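Local atomic coordinates of AB hydrolase-1 domain-containing protein (Parabacteroides distasonis, PDB entry 4Q34), a protein that probably acts as an esterase of the alpha/beta hydrolase family, hydrolysing ester bonds. Residues 88-93 with 148-153. Sequence-based numbering, arbitrary orientation.
Sequences QPRRGN and IGTTDF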
loop_
_atom_site.group_PDB
_atom_site.type_symbol
_atom_site.label_atom_id
_atom_site.label_comp_id
_atom_site.label_asym_id
_atom_site.label_seq_id
_atom_site.Cartn_x
_atom_site.Cartn_y
_atom_site.Cartn_z
ATOM N N GLN A 88 7.587 4.685 -2.076
ATOM C CA GLN A 88 8.316 5.913 -2.063
ATOM C C GLN A 88 7.334 7.059 -2.190
ATOM O O GLN A 88 6.189 6.848 -2.558
ATOM C CB GLN A 88 9.373 5.933 -3.180
ATOM C CG GLN A 88 8.828 6.353 -4.537
ATOM C CD GLN A 88 9.752 6.172 -5.712
ATOM O OE1 GLN A 88 10.919 5.761 -5.598
ATOM N NE2 GLN A 88 9.211 6.499 -6.903
ATOM N N PRO A 89 7.769 8.282 -1.825
ATOM C CA PRO A 89 6.938 9.497 -2.001
ATOM C C PRO A 89 6.215 9.513 -3.341
ATOM O O PRO A 89 6.802 9.211 -4.381
ATOM C CB PRO A 89 7.966 10.617 -1.919
ATOM C CG PRO A 89 8.994 10.079 -0.998
ATOM C CD PRO A 89 9.149 8.660 -1.522
ATOM N N ARG A 90 4.947 9.912 -3.279
ATOM C CA ARG A 90 4.067 10.100 -4.446
ATOM C C ARG A 90 3.637 8.814 -5.141
ATOM O O ARG A 90 3.156 8.867 -6.247
ATOM C CB ARG A 90 4.711 11.048 -5.463
ATOM C CG ARG A 90 5.172 12.338 -4.828
ATOM C CD ARG A 90 6.028 13.196 -5.762
ATOM N NE ARG A 90 6.387 14.439 -5.084
ATOM C CZ ARG A 90 7.260 15.345 -5.540
ATOM N NH1 ARG A 90 7.890 15.158 -6.706
ATOM N NH2 ARG A 90 7.480 16.463 -4.838
ATOM N N ARG A 91 3.831 7.671 -4.490
ATOM C CA ARG A 91 3.545 6.373 -5.080
ATOM C C ARG A 91 2.657 5.518 -4.163
ATOM O O ARG A 91 2.948 5.319 -2.953
ATOM C CB ARG A 91 4.841 5.642 -5.368
ATOM C CG ARG A 91 4.696 4.459 -6.298
ATOM C CD ARG A 91 4.393 4.845 -7.750
ATOM N NE ARG A 91 5.437 5.636 -8.401
ATOM C CZ ARG A 91 6.626 5.194 -8.827
ATOM N NH1 ARG A 91 7.041 3.927 -8.630
ATOM N NH2 ARG A 91 7.451 6.048 -9.421
ATOM N N GLY A 92 1.601 4.955 -4.720
ATOM C CA GLY A 92 0.767 3.975 -3.986
ATOM C C GLY A 92 0.195 4.544 -2.695
ATOM O O GLY A 92 -0.398 5.592 -2.729
ATOM N N ASN A 93 0.423 3.847 -1.565
ATOM C CA ASN A 93 -0.054 4.309 -0.258
ATOM C C ASN A 93 0.556 5.651 0.174
ATOM O O ASN A 93 0.034 6.322 1.075
ATOM C CB ASN A 93 0.277 3.266 0.790
ATOM C CG ASN A 93 -0.563 1.995 0.661
ATOM O OD1 ASN A 93 -1.583 1.957 -0.008
ATOM N ND2 ASN A 93 -0.135 0.947 1.365
ATOM N N ILE A 148 1.980 10.306 -8.219
ATOM C CA ILE A 148 1.044 11.394 -7.958
ATOM C C ILE A 148 1.846 12.682 -7.796
ATOM O O ILE A 148 1.982 13.269 -6.706
ATOM C CB ILE A 148 0.126 11.098 -6.741
ATOM C CG1 ILE A 148 -0.401 9.646 -6.770
ATOM C CG2 ILE A 148 -1.028 12.077 -6.698
ATOM C CD1 ILE A 148 -1.022 9.211 -8.085
ATOM N N GLY A 149 2.404 13.115 -8.910
ATOM C CA GLY A 149 3.329 14.229 -8.956
ATOM C C GLY A 149 4.375 13.960 -10.018
ATOM O O GLY A 149 4.112 13.220 -10.988
ATOM N N THR A 150 5.550 14.572 -9.846
ATOM C CA THR A 150 6.675 14.442 -10.776
ATOM C C THR A 150 7.749 13.576 -10.175
ATOM O O THR A 150 7.846 13.443 -8.951
ATOM C CB THR A 150 7.339 15.814 -11.082
ATOM O OG1 THR A 150 7.804 16.437 -9.864
ATOM C CG2 THR A 150 6.374 16.695 -11.788
ATOM N N THR A 151 8.573 12.988 -11.040
ATOM C CA THR A 151 9.703 12.224 -10.603
ATOM C C THR A 151 10.706 13.215 -10.028
ATOM O O THR A 151 11.053 14.200 -10.701
ATOM C CB THR A 151 10.332 11.509 -11.800
ATOM O OG1 THR A 151 9.358 10.622 -12.347
ATOM C CG2 THR A 151 11.543 10.757 -11.383
ATOM N N ASP A 152 11.164 12.977 -8.797
ATOM C CA ASP A 152 12.155 13.836 -8.152
ATOM C C ASP A 152 13.023 12.970 -7.232
ATOM O O ASP A 152 12.560 12.614 -6.164
ATOM C CB ASP A 152 11.449 15.004 -7.404
ATOM C CG ASP A 152 12.415 16.006 -6.857
ATOM O OD1 ASP A 152 13.561 15.616 -6.553
ATOM O OD2 ASP A 152 12.079 17.223 -6.764
ATOM N N PHE A 153 14.263 12.675 -7.654
ATOM C CA PHE A 153 15.154 11.764 -6.909
ATOM C C PHE A 153 15.568 12.397 -5.560
ATOM O O PHE A 153 15.864 11.672 -4.610
ATOM C CB PHE A 153 16.426 11.401 -7.699
ATOM C CG PHE A 153 16.198 10.563 -8.922
ATOM C CD1 PHE A 153 14.997 9.873 -9.138
ATOM C CD2 PHE A 153 17.221 10.455 -9.891
ATOM C CE1 PHE A 153 14.805 9.093 -10.279
ATOM C CE2 PHE A 153 17.043 9.662 -11.027
ATOM C CZ PHE A 153 15.825 8.973 -11.216
HETATM O O HOH W 1 9.448 17.791 -6.761
#
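The guanidinium of Arg90 meets the loop 148-153 at its edge: the carbonyl O of Thr150 lies 7° out of the guanidinium plane, and a water sits at that rim. Over one face of the Arg91 guanidinium, Gln88 NE2, likewise a donor, lies 3.0 Å above the plane, offset toward the rim, without a hydrogen bond. Asp152 CB approaches Arg90 NH1 obliquely, at 3.6 Å. Arg90 NH1 donates to Thr150 O at 2.8 Å, in a bent bond (147° at the hydrogen) tilted from the carbonyl plane. The water accepts from Arg90 NH2 at 3.1 Å and donates to Asp152 OD2 at 2.7 Å, bridging opposite charges whose nearest atoms, Arg90 NH1 and Asp152 OD2, stay 4.7 Å apart. The Arg90 chain, extended from CG to NE (chi2 170°), runs alongside Thr150, its methylenes passing the Ile148 carbonyl, with Arg90 CB 3.7 Å from Ile148 O. At its root Ile148 N donates to Arg90 O at 2.7 Å, nearly straight and in the carbonyl plane, so backbone and side chain both grip the loop. Gly149 suits this path: a CB there would crowd Arg90 CD and, at its backbone angles, jam against the carbonyl O of Ile148. Arg90 NH2 forms a salt bridge with Asp32 and Arg90 NH1 one with Glu99, whose OE2 hydrogen-bonds Thr150 OG1. A leucine at Arg90 would probably leave Asp32 and Glu99 without their cationic mate and Thr150 O without this donor. Ile148 meets Ile148 of the second subunit. The type II turn from Gln88 to Arg91 follows strand 83-87 of the central sheet. Asp152 N-caps helix 153-167, OD1 accepting from Val155 N, so the contact ties that turn to this helix, with Pro89 packing on its Val155 and Ala159 and on Ala34 of strand 28-41.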